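Local coordinates for protein eukaryotic initiation factor 4F subunit P150 (Saccharomyces cerevisiae, PDB 2VSO) that forms part of the eIF4F complex, which interacts with the mRNA cap and serves as an initial assembly point for the translation apparatus, at residues R38-L43 and E80-K85. Residues are numbered along the deposited sequence; the frame is centred on the assembly and turned at random.
Sequences RKMKSL and EQIFLK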
# COMPACT_ATOMS: atom_id res chain seq x y z
N ARG C 38 -26.50 -9.68 4.43
CA ARG C 38 -25.73 -10.50 3.51
C ARG C 38 -25.63 -9.81 2.17
O ARG C 38 -24.54 -9.66 1.63
CB ARG C 38 -26.32 -11.92 3.40
CG ARG C 38 -26.30 -12.70 4.73
CD ARG C 38 -26.93 -14.09 4.61
NE ARG C 38 -26.06 -15.05 3.94
CZ ARG C 38 -25.12 -15.77 4.55
NH1 ARG C 38 -24.94 -15.66 5.86
NH2 ARG C 38 -24.37 -16.61 3.85
N LYS C 39 -26.75 -9.35 1.63
CA LYS C 39 -26.70 -8.63 0.37
C LYS C 39 -25.87 -7.38 0.49
O LYS C 39 -25.22 -6.98 -0.47
CB LYS C 39 -28.09 -8.28 -0.14
CG LYS C 39 -28.73 -9.44 -0.88
CD LYS C 39 -30.25 -9.38 -0.85
CE LYS C 39 -30.83 -10.67 -1.41
NZ LYS C 39 -32.31 -10.62 -1.49
N MET C 40 -25.87 -6.78 1.68
CA MET C 40 -25.10 -5.56 1.90
C MET C 40 -23.60 -5.83 2.03
O MET C 40 -22.80 -5.05 1.53
CB MET C 40 -25.61 -4.79 3.11
CG MET C 40 -26.82 -3.93 2.82
SD MET C 40 -26.51 -2.65 1.60
CE MET C 40 -25.41 -1.56 2.51
N LYS C 41 -23.23 -6.91 2.71
CA LYS C 41 -21.83 -7.32 2.74
C LYS C 41 -21.35 -7.50 1.32
O LYS C 41 -20.29 -7.00 0.92
CB LYS C 41 -21.63 -8.64 3.49
CG LYS C 41 -21.31 -8.47 4.96
CD LYS C 41 -21.01 -9.82 5.61
CE LYS C 41 -20.99 -9.72 7.13
NZ LYS C 41 -22.15 -8.94 7.64
N SER C 42 -22.13 -8.23 0.54
CA SER C 42 -21.78 -8.54 -0.83
C SER C 42 -21.69 -7.26 -1.65
O SER C 42 -20.76 -7.08 -2.43
CB SER C 42 -22.80 -9.50 -1.44
OG SER C 42 -22.30 -10.09 -2.64
N LEU C 43 -22.63 -6.35 -1.46
CA LEU C 43 -22.60 -5.13 -2.23
C LEU C 43 -21.50 -4.16 -1.79
O LEU C 43 -20.96 -3.42 -2.60
CB LEU C 43 -23.96 -4.45 -2.21
CG LEU C 43 -24.98 -5.22 -3.05
CD1 LEU C 43 -26.40 -4.75 -2.75
CD2 LEU C 43 -24.65 -5.05 -4.51
N GLU C 80 -26.19 2.05 8.65
CA GLU C 80 -25.35 1.60 9.75
C GLU C 80 -24.24 0.70 9.24
O GLU C 80 -23.13 0.66 9.80
CB GLU C 80 -26.18 0.86 10.77
CG GLU C 80 -25.38 0.31 11.93
CD GLU C 80 -26.12 -0.78 12.69
OE1 GLU C 80 -25.66 -1.15 13.79
OE2 GLU C 80 -27.16 -1.26 12.19
N GLN C 81 -24.54 -0.03 8.18
CA GLN C 81 -23.60 -0.96 7.60
C GLN C 81 -22.57 -0.25 6.73
O GLN C 81 -21.43 -0.72 6.60
CB GLN C 81 -24.33 -2.01 6.76
CG GLN C 81 -24.86 -3.16 7.55
CD GLN C 81 -25.47 -4.21 6.64
OE1 GLN C 81 -24.78 -4.86 5.86
NE2 GLN C 81 -26.79 -4.39 6.75
N ILE C 82 -22.97 0.86 6.12
CA ILE C 82 -22.05 1.64 5.30
C ILE C 82 -21.02 2.29 6.20
O ILE C 82 -19.85 2.38 5.84
CB ILE C 82 -22.77 2.74 4.48
CG1 ILE C 82 -23.69 2.11 3.45
CG2 ILE C 82 -21.74 3.61 3.78
CD1 ILE C 82 -24.47 3.11 2.64
N PHE C 83 -21.46 2.71 7.38
CA PHE C 83 -20.54 3.26 8.37
C PHE C 83 -19.56 2.22 8.90
O PHE C 83 -18.37 2.48 9.02
CB PHE C 83 -21.28 3.90 9.54
CG PHE C 83 -21.60 5.35 9.34
CD1 PHE C 83 -21.03 6.32 10.15
CD2 PHE C 83 -22.48 5.74 8.35
CE1 PHE C 83 -21.34 7.66 9.98
CE2 PHE C 83 -22.78 7.09 8.17
CZ PHE C 83 -22.21 8.04 8.98
N LEU C 84 -20.07 1.04 9.21
CA LEU C 84 -19.20 -0.03 9.68
C LEU C 84 -18.14 -0.36 8.61
O LEU C 84 -16.97 -0.54 8.93
CB LEU C 84 -20.02 -1.27 10.07
CG LEU C 84 -21.00 -1.06 11.24
CD1 LEU C 84 -21.87 -2.28 11.46
CD2 LEU C 84 -20.27 -0.71 12.52
N LYS C 85 -18.56 -0.41 7.35
CA LYS C 85 -17.64 -0.63 6.23
C LYS C 85 -16.65 0.52 6.12
O LYS C 85 -15.45 0.30 6.03
CB LYS C 85 -18.39 -0.76 4.91
CG LYS C 85 -18.21 -2.11 4.20
CD LYS C 85 -16.80 -2.26 3.66
CE LYS C 85 -16.37 -3.71 3.56
NZ LYS C 85 -16.65 -4.32 2.24
O HOH W 1 -18.70 -6.13 3.29
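The side-chain amide of Gln81 meets Met40 obliquely on one face, where Met40 CG stands above the amide plane, 4.1 Å from Gln81 CD and 4.0 Å from Gln81 NE2. Lys41 N lies near the level of that plane on the OE1 side, but 4.1 Å from Gln81 OE1 and making no hydrogen bond to it; on the other arm of the amide, Gln81 NE2 gives a weak hydrogen bond to Val36 O. The amide reaches across because the Gln81 chain is extended beyond CG. Met40, by contrast, folds back on itself: bends at chi2 (-62°) and chi3 (-69°) carry its methyl farther out on that same side of the amide, to rest with CE 4.2 Å from Ile82 CG1. With an alanine here in place of Gln81, Met40 CG would probably lose the amide laid over it and Val36 O its weak donor. Further along the same groove a water bridges the helices, donating to Lys41 O at 3.0 Å and accepting from Lys85 NZ at 2.9 Å. Lys85 NZ is also hydrogen-bonded to Asn45 OD1, so Lys85 is joined to helix 33-45 once directly and once through the water. Both helices belong to the MIF4G middle domain, an all-helical HEAT-type solenoid; the axes of segments 38-43 and 80-85 run in roughly the same direction, 40° apart, and come within 10.7 Å, a spacing wide enough for long side chains and a water to fill. One flank faces the other protein of the assembly, whose backbone packs against Lys41. Helix 52-64 receives Leu43 through Ile59 and Ile62 and helix 93-106 covers Ile82 with Leu99 and Cys100, while helix 122-139 meets Phe83 on another face of helix 73-88.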